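Local coordinates for protein glycerate 2-kinase (Pyrococcus horikoshii, PDB 1X3L) that catalyses the ATP-dependent phosphorylation of D-glycerate to 2-phosphoglycerate, preferring magnesium as cofactor and accepting other nucleotides or pyrophosphate as phosphate donor, at residues L151-L156 with T168-I173; D219-L224 with H240-L245; Y287-T292 with V322-G327; L361-D366 with I428-V433. One frame throughout, in Å; residues are numbered along the deposited sequence.

Contact 1: L151-L156 with T168-I173; sequences LTTDLL and TVRKHI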
loop_
_atom_site.group_PDB
_atom_site.type_symbol
_atom_site.label_atom_id
_atom_site.label_comp_id
_atom_site.label_asym_id
_atom_site.label_seq_id
_atom_site.Cartn_x
_atom_site.Cartn_y
_atom_site.Cartn_z
ATOM N N LEU A 151 10.914 17.415 16.649
ATOM C CA LEU A 151 11.034 18.849 16.418
ATOM C C LEU A 151 11.457 19.147 14.982
ATOM O O LEU A 151 10.961 20.089 14.360
ATOM C CB LEU A 151 12.045 19.462 17.390
ATOM C CG LEU A 151 11.730 19.314 18.882
ATOM C CD1 LEU A 151 12.799 20.026 19.700
ATOM C CD2 LEU A 151 10.354 19.896 19.183
ATOM N N THR A 152 12.376 18.344 14.458
ATOM C CA THR A 152 12.854 18.540 13.096
ATOM C C THR A 152 11.719 18.297 12.105
ATOM O O THR A 152 11.439 19.136 11.251
ATOM C CB THR A 152 14.025 17.587 12.769
ATOM O OG1 THR A 152 15.090 17.795 13.706
ATOM C CG2 THR A 152 14.544 17.849 11.362
ATOM N N THR A 153 11.065 17.147 12.228
ATOM C CA THR A 153 9.960 16.810 11.339
ATOM C C THR A 153 8.854 17.861 11.418
ATOM O O THR A 153 8.191 18.147 10.420
ATOM C CB THR A 153 9.362 15.425 11.676
ATOM O OG1 THR A 153 9.072 15.356 13.075
ATOM C CG2 THR A 153 10.335 14.317 11.316
ATOM N N ASP A 154 8.664 18.441 12.601
ATOM C CA ASP A 154 7.635 19.461 12.793
ATOM C C ASP A 154 7.963 20.770 12.094
ATOM O O ASP A 154 7.078 21.420 11.538
ATOM C CB ASP A 154 7.406 19.735 14.281
ATOM C CG ASP A 154 6.512 18.701 14.932
ATOM O OD1 ASP A 154 5.406 18.461 14.400
ATOM O OD2 ASP A 154 6.909 18.136 15.974
ATOM N N LEU A 155 9.232 21.162 12.131
ATOM C CA LEU A 155 9.654 22.399 11.489
ATOM C C LEU A 155 9.582 22.249 9.973
ATOM O O LEU A 155 9.417 23.230 9.248
ATOM C CB LEU A 155 11.080 22.756 11.917
ATOM C CG LEU A 155 11.263 23.066 13.405
ATOM C CD1 LEU A 155 12.736 23.280 13.706
ATOM C CD2 LEU A 155 10.452 24.299 13.778
ATOM N N LEU A 156 9.705 21.013 9.501
ATOM C CA LEU A 156 9.640 20.744 8.072
ATOM C C LEU A 156 8.213 20.967 7.583
ATOM O O LEU A 156 7.990 21.587 6.542
ATOM C CB LEU A 156 10.084 19.308 7.780
ATOM C CG LEU A 156 11.574 19.030 7.992
ATOM C CD1 LEU A 156 11.852 17.551 7.830
ATOM C CD2 LEU A 156 12.388 19.836 6.997
ATOM N N THR A 168 14.141 13.140 2.558
ATOM C CA THR A 168 15.578 13.304 2.372
ATOM C C THR A 168 16.242 13.655 3.695
ATOM O O THR A 168 17.273 13.083 4.058
ATOM C CB THR A 168 15.881 14.414 1.358
ATOM O OG1 THR A 168 15.453 13.992 0.057
ATOM C CG2 THR A 168 17.372 14.727 1.330
ATOM N N VAL A 169 15.646 14.599 4.413
ATOM C CA VAL A 169 16.184 15.010 5.696
ATOM C C VAL A 169 16.062 13.871 6.700
ATOM O O VAL A 169 17.036 13.531 7.363
ATOM C CB VAL A 169 15.457 16.262 6.241
ATOM C CG1 VAL A 169 15.986 16.612 7.623
ATOM C CG2 VAL A 169 15.667 17.437 5.297
ATOM N N ARG A 170 14.877 13.265 6.797
ATOM C CA ARG A 170 14.663 12.171 7.744
ATOM C C ARG A 170 15.568 10.970 7.475
ATOM O O ARG A 170 16.082 10.347 8.412
ATOM C CB ARG A 170 13.193 11.724 7.745
ATOM C CG ARG A 170 12.214 12.777 8.278
ATOM C CD ARG A 170 10.788 12.229 8.471
ATOM N NE ARG A 170 10.239 11.646 7.247
ATOM C CZ ARG A 170 10.374 10.370 6.894
ATOM N NH1 ARG A 170 11.035 9.524 7.675
ATOM N NH2 ARG A 170 9.863 9.940 5.749
ATOM N N LYS A 171 15.770 10.642 6.201
ATOM C CA LYS A 171 16.634 9.519 5.854
ATOM C C LYS A 171 18.075 9.759 6.306
ATOM O O LYS A 171 18.803 8.808 6.602
ATOM C CB LYS A 171 16.606 9.256 4.344
ATOM C CG LYS A 171 15.301 8.636 3.846
ATOM C CD LYS A 171 15.341 8.338 2.350
ATOM C CE LYS A 171 14.048 7.658 1.911
ATOM N NZ LYS A 171 14.119 7.131 0.522
ATOM N N HIS A 172 18.484 11.025 6.368
ATOM C CA HIS A 172 19.850 11.347 6.774
ATOM C C HIS A 172 20.084 11.564 8.268
ATOM O O HIS A 172 21.149 12.035 8.665
ATOM C CB HIS A 172 20.371 12.550 5.981
ATOM C CG HIS A 172 20.700 12.224 4.556
ATOM N ND1 HIS A 172 19.739 12.132 3.571
ATOM C CD2 HIS A 172 21.872 11.881 3.968
ATOM C CE1 HIS A 172 20.303 11.745 2.441
ATOM N NE2 HIS A 172 21.595 11.585 2.655
ATOM N N ILE A 173 19.097 11.230 9.096
ATOM C CA ILE A 173 19.249 11.347 10.547
ATOM C C ILE A 173 18.681 10.099 11.202
ATOM O O ILE A 173 18.337 10.097 12.385
ATOM C CB ILE A 173 18.544 12.591 11.129
ATOM C CG1 ILE A 173 17.075 12.619 10.716
ATOM C CG2 ILE A 173 19.276 13.849 10.684
ATOM C CD1 ILE A 173 16.309 13.785 11.311
#
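Thr153 and Arg170 meet at about a right angle, the methyl CG2 of Thr153 set against the aliphatic part of the arginine chain, 3.6 Å from Arg170 CD and slightly farther from CG. Two torsions bring this about. In Thr153 the hydroxyl sits between the backbone N and the carbonyl carbon (chi1 51°), where OG1 bonds back to the carbonyl oxygens of Lys150 and Leu149 in its own helix, and the methyl is left to face across. Arg170 bends at chi3 (-56°), which carries its guanidinium away from the threonine; NH2 then bonds to Asn167 OD1 and Ser207 OG, and it is CG and CD that lie against Thr153.

Leu156 and Val169 reach toward each other end to end, with Leu156 CD1 4.1 Å from Val169 CB. Thr152 approaches Val169 at a slant, its CG2 4.2 Å from Val169 CG1, while its OG1 is bonded to Asp148 O. These contacts join two successive helices, 146-158 and 163-171, both in the DUF4147 family region, in a mostly helical part of the chain far from the C-terminal mixed sheet, and they are made by carbon atoms throughout. Helix 217-226 packs against the same buried cluster, with Leu224 on Leu156 and Ile223 on Val169.

Past His172, the first residue to leave the helical conformation, Ile173 stretches its CD1 back to within 4.4 Å of Thr152 CG2.

Contact 2: D219-L224 with H240-L245; sequences DAKRIL and HIERGL. With EDO (1,2-ethanediol), chain F.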
loop_
_atom_site.group_PDB
_atom_site.type_symbol
_atom_site.label_atom_id
_atom_site.label_comp_id
_atom_site.label_asym_id
_atom_site.label_seq_id
_atom_site.Cartn_x
_atom_site.Cartn_y
_atom_site.Cartn_z
ATOM N N ASP A 219 22.096 17.619 0.133
ATOM C CA ASP A 219 20.705 17.866 -0.238
ATOM C C ASP A 219 19.902 18.185 1.019
ATOM O O ASP A 219 19.059 19.082 1.019
ATOM C CB ASP A 219 20.084 16.646 -0.935
ATOM C CG ASP A 219 20.648 16.407 -2.320
ATOM O OD1 ASP A 219 21.028 17.390 -2.990
ATOM O OD2 ASP A 219 20.699 15.236 -2.750
ATOM N N ALA A 220 20.168 17.447 2.093
ATOM C CA ALA A 220 19.467 17.659 3.354
ATOM C C ALA A 220 19.729 19.056 3.922
ATOM O O ALA A 220 18.811 19.712 4.415
ATOM C CB ALA A 220 19.880 16.600 4.360
ATOM N N LYS A 221 20.976 19.512 3.853
ATOM C CA LYS A 221 21.317 20.834 4.365
ATOM C C LYS A 221 20.651 21.917 3.516
ATOM O O LYS A 221 20.058 22.858 4.050
ATOM C CB LYS A 221 22.834 21.038 4.371
ATOM C CG LYS A 221 23.273 22.339 5.046
ATOM C CD LYS A 221 24.788 22.456 5.131
ATOM C CE LYS A 221 25.207 23.748 5.825
ATOM N NZ LYS A 221 26.687 23.908 5.860
ATOM N N ARG A 222 20.755 21.782 2.197
ATOM C CA ARG A 222 20.146 22.742 1.276
ATOM C C ARG A 222 18.674 22.919 1.617
ATOM O O ARG A 222 18.164 24.039 1.670
ATOM C CB ARG A 222 20.258 22.245 -0.165
ATOM C CG ARG A 222 21.662 22.243 -0.732
ATOM C CD ARG A 222 21.715 21.415 -2.009
ATOM N NE ARG A 222 23.001 21.523 -2.696
ATOM C CZ ARG A 222 23.369 20.741 -3.706
ATOM N NH1 ARG A 222 22.553 19.790 -4.141
ATOM N NH2 ARG A 222 24.547 20.917 -4.289
ATOM N N ILE A 223 18.000 21.797 1.845
ATOM C CA ILE A 223 16.581 21.787 2.176
ATOM C C ILE A 223 16.269 22.528 3.470
ATOM O O ILE A 223 15.354 23.352 3.511
ATOM C CB ILE A 223 16.056 20.335 2.284
ATOM C CG1 ILE A 223 15.994 19.702 0.890
ATOM C CG2 ILE A 223 14.690 20.315 2.956
ATOM C CD1 ILE A 223 15.633 18.231 0.891
ATOM N N LEU A 224 17.017 22.234 4.528
ATOM C CA LEU A 224 16.788 22.893 5.808
ATOM C C LEU A 224 17.011 24.395 5.697
ATOM O O LEU A 224 16.295 25.183 6.311
ATOM C CB LEU A 224 17.702 22.304 6.888
ATOM C CG LEU A 224 17.367 20.875 7.325
ATOM C CD1 LEU A 224 18.336 20.426 8.407
ATOM C CD2 LEU A 224 15.939 20.820 7.843
ATOM N N HIS A 240 25.113 16.333 13.213
ATOM C CA HIS A 240 25.192 15.062 12.510
ATOM C C HIS A 240 25.333 15.277 11.013
ATOM O O HIS A 240 26.071 14.558 10.342
ATOM C CB HIS A 240 23.962 14.198 12.763
ATOM C CG HIS A 240 23.968 12.932 11.969
ATOM N ND1 HIS A 240 24.876 11.920 12.197
ATOM C CD2 HIS A 240 23.234 12.544 10.900
ATOM C CE1 HIS A 240 24.703 10.964 11.301
ATOM N NE2 HIS A 240 23.712 11.319 10.503
ATOM N N ILE A 241 24.616 16.267 10.493
ATOM C CA ILE A 241 24.669 16.560 9.070
ATOM C C ILE A 241 26.020 17.150 8.671
ATOM O O ILE A 241 26.548 16.817 7.611
ATOM C CB ILE A 241 23.508 17.503 8.660
ATOM C CG1 ILE A 241 22.189 16.720 8.718
ATOM C CG2 ILE A 241 23.747 18.068 7.260
ATOM C CD1 ILE A 241 20.945 17.551 8.481
ATOM N N GLU A 242 26.579 18.017 9.514
ATOM C CA GLU A 242 27.888 18.600 9.230
ATOM C C GLU A 242 28.923 17.474 9.220
ATOM O O GLU A 242 29.845 17.468 8.398
ATOM C CB GLU A 242 28.265 19.637 10.292
ATOM C CG GLU A 242 27.529 20.968 10.160
ATOM C CD GLU A 242 27.815 21.655 8.837
ATOM O OE1 GLU A 242 28.997 21.707 8.438
ATOM O OE2 GLU A 242 26.866 22.152 8.199
ATOM N N ARG A 243 28.770 16.523 10.136
ATOM C CA ARG A 243 29.686 15.391 10.200
ATOM C C ARG A 243 29.572 14.597 8.901
ATOM O O ARG A 243 30.569 14.110 8.372
ATOM C CB ARG A 243 29.356 14.484 11.386
ATOM C CG ARG A 243 29.605 15.099 12.757
ATOM C CD ARG A 243 29.593 14.015 13.823
ATOM N NE ARG A 243 30.702 13.084 13.623
ATOM C CZ ARG A 243 30.752 11.851 14.119
ATOM N NH1 ARG A 243 29.751 11.383 14.852
ATOM N NH2 ARG A 243 31.803 11.081 13.869
ATOM N N GLY A 244 28.346 14.468 8.395
ATOM C CA GLY A 244 28.130 13.748 7.150
ATOM C C GLY A 244 28.798 14.474 5.997
ATOM O O GLY A 244 29.363 13.854 5.097
ATOM N N LEU A 245 28.733 15.800 6.022
ATOM C CA LEU A 245 29.357 16.598 4.978
ATOM C C LEU A 245 30.874 16.433 5.020
ATOM O O LEU A 245 31.541 16.492 3.990
ATOM C CB LEU A 245 28.994 18.070 5.149
ATOM C CG LEU A 245 27.537 18.439 4.878
ATOM C CD1 LEU A 245 27.347 19.924 5.138
ATOM C CD2 LEU A 245 27.176 18.094 3.429
HETATM C C1 EDO F . 25.834 27.375 7.741
HETATM O O1 EDO F . 26.405 26.683 6.622
HETATM C C2 EDO F . 26.322 26.749 9.047
HETATM O O2 EDO F . 25.759 27.443 10.165
#
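Ala220 touches Ile241 at the start of the contact, its CB 4.4 Å from Ile241 CD1. One residue on, Lys221 reaches across to three residues of the facing helix. Its CB rests 4.2 Å from Ile241 CG2, and with CG anti to the backbone N (chi1 -173°) and every later torsion extended, the chain runs straight out past Leu245 to the carboxylate of Glu242. Leu245 lies across it at about a right angle, CD1 being 3.6 Å from Lys221 CD.

At the far end NZ forms a salt bridge of 2.9 Å with Glu242 OE2, using the syn lone pair of that oxygen. Glu242 starts off to one side of the contact, and a bend at chi2 (-61°) swings its carboxylate round to the ammonium group. The two chains belong to helices 217-226 and 235-246, whose short segments run roughly antiparallel at 138° with axes 10.4 Å apart, both in the helical part of the N-terminal DUF4147 region. Lys221 NZ also donates to O1 of a 1,2-ethanediol molecule, probably from the crystallisation liquor, at 2.9 Å.

On the same side of the helix as Ala220, one turn later, Leu224 slants against Ile241, its CD1 3.9 Å from Ile241 CD1. The isoleucine tip thus meets both Ala220 and Leu224. Trp230, from the loop joining the helices, touches Lys221, Leu224 and Glu242.

Contact 3: Y287-T292 with V322-G327; sequences YIMTTT and VVLVFG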
loop_
_atom_site.group_PDB
_atom_site.type_symbol
_atom_site.label_atom_id
_atom_site.label_comp_id
_atom_site.label_asym_id
_atom_site.label_seq_id
_atom_site.Cartn_x
_atom_site.Cartn_y
_atom_site.Cartn_z
ATOM N N TYR A 287 -8.697 -6.820 -19.263
ATOM C CA TYR A 287 -7.659 -5.838 -19.525
ATOM C C TYR A 287 -7.450 -4.899 -18.356
ATOM O O TYR A 287 -8.412 -4.377 -17.787
ATOM C CB TYR A 287 -8.023 -5.021 -20.760
ATOM C CG TYR A 287 -8.228 -5.863 -21.992
ATOM C CD1 TYR A 287 -7.144 -6.284 -22.765
ATOM C CD2 TYR A 287 -9.510 -6.266 -22.372
ATOM C CE1 TYR A 287 -7.334 -7.092 -23.892
ATOM C CE2 TYR A 287 -9.710 -7.068 -23.490
ATOM C CZ TYR A 287 -8.624 -7.476 -24.245
ATOM O OH TYR A 287 -8.833 -8.257 -25.363
ATOM N N ILE A 288 -6.188 -4.697 -17.989
ATOM C CA ILE A 288 -5.857 -3.781 -16.909
ATOM C C ILE A 288 -5.586 -2.467 -17.629
ATOM O O ILE A 288 -4.596 -2.336 -18.354
ATOM C CB ILE A 288 -4.612 -4.249 -16.140
ATOM C CG1 ILE A 288 -4.917 -5.576 -15.433
ATOM C CG2 ILE A 288 -4.197 -3.192 -15.132
ATOM C CD1 ILE A 288 -3.709 -6.242 -14.800
ATOM N N MET A 289 -6.493 -1.514 -17.445
ATOM C CA MET A 289 -6.409 -0.212 -18.097
ATOM C C MET A 289 -5.347 0.683 -17.476
ATOM O O MET A 289 -4.712 1.474 -18.174
ATOM C CB MET A 289 -7.778 0.478 -18.040
ATOM C CG MET A 289 -8.921 -0.391 -18.555
ATOM S SD MET A 289 -8.682 -0.972 -20.263
ATOM C CE MET A 289 -9.149 0.501 -21.189
ATOM N N THR A 290 -5.170 0.553 -16.165
ATOM C CA THR A 290 -4.176 1.329 -15.438
ATOM C C THR A 290 -4.143 0.930 -13.967
ATOM O O THR A 290 -5.083 0.321 -13.451
ATOM C CB THR A 290 -4.453 2.855 -15.524
ATOM O OG1 THR A 290 -3.382 3.565 -14.889
ATOM C CG2 THR A 290 -5.757 3.216 -14.822
ATOM N N THR A 291 -3.051 1.270 -13.300
ATOM C CA THR A 291 -2.894 0.973 -11.884
ATOM C C THR A 291 -2.498 2.260 -11.174
ATOM O O THR A 291 -2.140 2.245 -9.997
ATOM C CB THR A 291 -1.789 -0.075 -11.642
ATOM O OG1 THR A 291 -0.584 0.347 -12.289
ATOM C CG2 THR A 291 -2.211 -1.431 -12.187
ATOM N N THR A 292 -2.578 3.371 -11.901
ATOM C CA THR A 292 -2.215 4.673 -11.356
ATOM C C THR A 292 -3.294 5.729 -11.596
ATOM O O THR A 292 -2.992 6.915 -11.768
ATOM C CB THR A 292 -0.879 5.169 -11.960
ATOM O OG1 THR A 292 -0.994 5.258 -13.388
ATOM C CG2 THR A 292 0.243 4.206 -11.611
ATOM N N VAL A 322 -16.375 -8.768 -21.675
ATOM C CA VAL A 322 -15.071 -8.272 -21.289
ATOM C C VAL A 322 -15.057 -7.683 -19.891
ATOM O O VAL A 322 -16.087 -7.248 -19.374
ATOM C CB VAL A 322 -14.596 -7.222 -22.325
ATOM C CG1 VAL A 322 -15.575 -6.052 -22.359
ATOM C CG2 VAL A 322 -13.187 -6.751 -22.009
ATOM N N VAL A 323 -13.883 -7.719 -19.271
ATOM C CA VAL A 323 -13.676 -7.161 -17.942
ATOM C C VAL A 323 -12.539 -6.149 -18.033
ATOM O O VAL A 323 -11.472 -6.452 -18.582
ATOM C CB VAL A 323 -13.272 -8.242 -16.918
ATOM C CG1 VAL A 323 -12.856 -7.584 -15.606
ATOM C CG2 VAL A 323 -14.433 -9.196 -16.677
ATOM N N LEU A 324 -12.775 -4.946 -17.516
ATOM C CA LEU A 324 -11.759 -3.899 -17.522
ATOM C C LEU A 324 -11.409 -3.565 -16.081
ATOM O O LEU A 324 -12.287 -3.475 -15.226
ATOM C CB LEU A 324 -12.269 -2.639 -18.232
ATOM C CG LEU A 324 -12.346 -2.619 -19.763
ATOM C CD1 LEU A 324 -13.250 -3.718 -20.265
ATOM C CD2 LEU A 324 -12.865 -1.272 -20.212
ATOM N N VAL A 325 -10.120 -3.378 -15.811
ATOM C CA VAL A 325 -9.676 -3.073 -14.458
ATOM C C VAL A 325 -8.938 -1.740 -14.391
ATOM O O VAL A 325 -8.005 -1.488 -15.160
ATOM C CB VAL A 325 -8.760 -4.201 -13.919
ATOM C CG1 VAL A 325 -8.488 -3.999 -12.432
ATOM C CG2 VAL A 325 -9.417 -5.563 -14.160
ATOM N N PHE A 326 -9.370 -0.888 -13.466
ATOM C CA PHE A 326 -8.765 0.426 -13.268
ATOM C C PHE A 326 -8.344 0.537 -11.800
ATOM O O PHE A 326 -9.192 0.552 -10.908
ATOM C CB PHE A 326 -9.779 1.542 -13.555
ATOM C CG PHE A 326 -10.386 1.500 -14.936
ATOM C CD1 PHE A 326 -9.899 2.316 -15.951
ATOM C CD2 PHE A 326 -11.498 0.705 -15.197
ATOM C CE1 PHE A 326 -10.517 2.350 -17.206
ATOM C CE2 PHE A 326 -12.126 0.729 -16.447
ATOM C CZ PHE A 326 -11.637 1.553 -17.452
ATOM N N GLY A 327 -7.046 0.617 -11.547
ATOM C CA GLY A 327 -6.579 0.730 -10.179
ATOM C C GLY A 327 -5.943 2.079 -9.914
ATOM O O GLY A 327 -5.498 2.764 -10.846
#
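Met289 folds onto Phe326 through successive bends, chi1 -52° and chi2 -57°, that hold its CG over one face of the phenylalanine ring. CG lies 3.7 Å from the ring centroid in a CH-pi contact, displaced toward the rim, and the two side chains run side by side in the same direction. A further bend at chi3 (-79°) leaves SD oblique to the ring in a longer Met-aromatic contact; Met289 SD is nearer to Leu324, 4.0 Å from Leu324 CG.

Tyr287, with CG beside its backbone N, presents a ring edge to Val322: the methyl CG2 lies in the ring plane, 3.7 Å from CD2. Phe318 stacks on the same tyrosine. Behind these side chains the backbones pair as parallel strands, the outermost strand 285-290 of the mixed sheet joined to strand 322-328; helix 297-314 lies in the connection, a beta-alpha-beta crossover.

Tyr287 N donates to Val323 O, and Tyr287 O receives Val325 N at 2.8 Å. Met289 N then bonds to Val325 O, but the next bond comes from Gly327 N to Thr290 O, also 2.8 Å. The register slips by one residue between Ile288 and Thr290, a beta bulge, and Met289 has nearly helical backbone angles there. Past the bulge the chain turns a corner at Thr291, where Thr290 OG1 accepts from Thr292 N at 3.1 Å, forming an ST turn.

Contact 4: L361-D366 with I428-V433; sequences LIVAFD and IVIAIV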
loop_
_atom_site.group_PDB
_atom_site.type_symbol
_atom_site.label_atom_id
_atom_site.label_comp_id
_atom_site.label_asym_id
_atom_site.label_seq_id
_atom_site.Cartn_x
_atom_site.Cartn_y
_atom_site.Cartn_z
ATOM N N LEU A 361 -21.739 -4.041 -15.391
ATOM C CA LEU A 361 -21.652 -3.820 -13.960
ATOM C C LEU A 361 -20.359 -3.096 -13.660
ATOM O O LEU A 361 -19.349 -3.303 -14.334
ATOM C CB LEU A 361 -21.696 -5.152 -13.201
ATOM C CG LEU A 361 -21.570 -5.117 -11.670
ATOM C CD1 LEU A 361 -22.320 -6.286 -11.051
ATOM C CD2 LEU A 361 -20.100 -5.156 -11.270
ATOM N N ILE A 362 -20.411 -2.206 -12.679
ATOM C CA ILE A 362 -19.230 -1.480 -12.253
ATOM C C ILE A 362 -19.169 -1.556 -10.738
ATOM O O ILE A 362 -20.133 -1.212 -10.046
ATOM C CB ILE A 362 -19.260 0.015 -12.661
ATOM C CG1 ILE A 362 -19.019 0.158 -14.167
ATOM C CG2 ILE A 362 -18.175 0.782 -11.897
ATOM C CD1 ILE A 362 -19.069 1.592 -14.674
ATOM N N VAL A 363 -18.048 -2.042 -10.222
ATOM C CA VAL A 363 -17.873 -2.099 -8.783
ATOM C C VAL A 363 -16.553 -1.395 -8.483
ATOM O O VAL A 363 -15.510 -1.751 -9.035
ATOM C CB VAL A 363 -17.874 -3.566 -8.254
ATOM C CG1 VAL A 363 -16.816 -4.394 -8.950
ATOM C CG2 VAL A 363 -17.649 -3.569 -6.748
ATOM N N ALA A 364 -16.614 -0.364 -7.645
ATOM C CA ALA A 364 -15.426 0.404 -7.266
ATOM C C ALA A 364 -15.277 0.247 -5.758
ATOM O O ALA A 364 -16.222 0.491 -5.015
ATOM C CB ALA A 364 -15.613 1.876 -7.628
ATOM N N PHE A 365 -14.095 -0.152 -5.305
ATOM C CA PHE A 365 -13.894 -0.359 -3.880
ATOM C C PHE A 365 -12.477 -0.078 -3.415
ATOM O O PHE A 365 -11.525 -0.195 -4.179
ATOM C CB PHE A 365 -14.264 -1.805 -3.525
ATOM C CG PHE A 365 -13.397 -2.834 -4.200
ATOM C CD1 PHE A 365 -12.384 -3.482 -3.496
ATOM C CD2 PHE A 365 -13.580 -3.145 -5.543
ATOM C CE1 PHE A 365 -11.565 -4.427 -4.124
ATOM C CE2 PHE A 365 -12.767 -4.084 -6.179
ATOM C CZ PHE A 365 -11.759 -4.724 -5.467
ATOM N N ASP A 366 -12.353 0.288 -2.145
ATOM C CA ASP A 366 -11.059 0.562 -1.537
ATOM C C ASP A 366 -10.668 -0.728 -0.813
ATOM O O ASP A 366 -11.432 -1.228 0.019
ATOM C CB ASP A 366 -11.186 1.703 -0.526
ATOM C CG ASP A 366 -9.859 2.368 -0.225
ATOM O OD1 ASP A 366 -8.868 1.649 0.028
ATOM O OD2 ASP A 366 -9.812 3.617 -0.234
ATOM N N ILE A 428 -9.701 -0.164 -6.542
ATOM C CA ILE A 428 -9.851 -0.798 -7.840
ATOM C C ILE A 428 -11.278 -0.674 -8.344
ATOM O O ILE A 428 -12.237 -0.787 -7.569
ATOM C CB ILE A 428 -9.517 -2.300 -7.783
ATOM C CG1 ILE A 428 -8.088 -2.500 -7.285
ATOM C CG2 ILE A 428 -9.719 -2.927 -9.165
ATOM C CD1 ILE A 428 -7.726 -3.956 -7.008
ATOM N N VAL A 429 -11.408 -0.428 -9.643
ATOM C CA VAL A 429 -12.704 -0.334 -10.280
ATOM C C VAL A 429 -12.766 -1.479 -11.277
ATOM O O VAL A 429 -11.879 -1.624 -12.119
ATOM C CB VAL A 429 -12.888 0.978 -11.072
ATOM C CG1 VAL A 429 -14.286 1.011 -11.670
ATOM C CG2 VAL A 429 -12.672 2.192 -10.163
ATOM N N ILE A 430 -13.794 -2.305 -11.177
ATOM C CA ILE A 430 -13.935 -3.406 -12.114
ATOM C C ILE A 430 -15.164 -3.127 -12.970
ATOM O O ILE A 430 -16.252 -2.914 -12.435
ATOM C CB ILE A 430 -14.132 -4.747 -11.385
ATOM C CG1 ILE A 430 -12.952 -5.018 -10.443
ATOM C CG2 ILE A 430 -14.259 -5.875 -12.404
ATOM C CD1 ILE A 430 -13.101 -6.319 -9.624
ATOM N N ALA A 431 -14.989 -3.099 -14.289
ATOM C CA ALA A 431 -16.113 -2.864 -15.191
ATOM C C ALA A 431 -16.357 -4.131 -16.007
ATOM O O ALA A 431 -15.457 -4.639 -16.678
ATOM C CB ALA A 431 -15.818 -1.680 -16.119
ATOM N N ILE A 432 -17.578 -4.646 -15.948
ATOM C CA ILE A 432 -17.905 -5.865 -16.669
ATOM C C ILE A 432 -18.984 -5.635 -17.714
ATOM O O ILE A 432 -20.008 -5.020 -17.430
ATOM C CB ILE A 432 -18.412 -6.964 -15.704
ATOM C CG1 ILE A 432 -17.387 -7.203 -14.593
ATOM C CG2 ILE A 432 -18.688 -8.249 -16.478
ATOM C CD1 ILE A 432 -17.901 -8.083 -13.470
ATOM N N VAL A 433 -18.740 -6.111 -18.931
ATOM C CA VAL A 433 -19.736 -6.013 -19.995
ATOM C C VAL A 433 -19.901 -7.442 -20.506
ATOM O O VAL A 433 -18.960 -8.041 -21.020
ATOM C CB VAL A 433 -19.286 -5.101 -21.148
ATOM C CG1 VAL A 433 -20.415 -4.968 -22.166
ATOM C CG2 VAL A 433 -18.899 -3.728 -20.615
#
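Leu361 pairs with Ile432 at one end, and Phe365 with Ile428 at the other, of a regular antiparallel pair of strands in the middle of the mixed sheet of the C-terminal part of the chain, which includes the MOFRL family region. Strand 378-382 flanks residues 361-366 on their other edge, and strand 322-328 flanks residues 428-433, so both strands are interior.

Six backbone hydrogen bonds hold the pair, two at each of the hydrogen-bonded pairs Leu361-Ile432, Val363-Ile430 and Phe365-Ile428. The shortest, Ile432 N to Leu361 O, measures 2.7 Å and is almost straight at 173°. At the non-hydrogen-bonded positions CA-H groups approach carbonyl oxygens instead, as with Ile362 CA and Ile430 O at 3.3 Å.

Apolar packing fills both faces. On the face of Ile362 and Ala364, Ile362 CG2 lies 3.9 Å from Val429 CG1 as the two chains slant past each other, Ala364 CB meets Val429 CG2, and Ile304 of helix 297-314 covers Ile362 and Val429. On the other face Val363 and Ile430 run alongside each other, with Val363 CG1 3.6 Å from Ile430 CB; helix 6-20 packs here through Leu13 and Val14.

The ring of Phe365 adds further apolar contacts on this second face. Its CG stands between the backbone N and the carbonyl carbon (chi1 63°), which leans the ring over the neighbouring strand. CZ rests 4.0 Å from Ile428 CB, and Ile430 CD1 approaches the ring at its edge, 4.1 Å from CE2.

How the contacts relate
The four contacts fall into two groups on opposite sides of the chain's centre. Contacts 1 and 2 have centres about 11 Å apart in the helical region; helix 217-226, part of contact 2, also packs on contact 1, and His172 O touches His240 CD2 between them. Contacts 3 and 4, with centres about 9 Å apart, share one mixed sheet, in which strands 322-328 and 427-435 are neighbours linked by probable backbone bonds, Val429 N to Phe326 O and Val322 N to Val433 O. Along the chain the contacts follow in series. Centres in different groups are about 37 to 47 Å apart without touching, so the two pairs belong to distant parts of the kinase, one among helices and one in the mixed sheet.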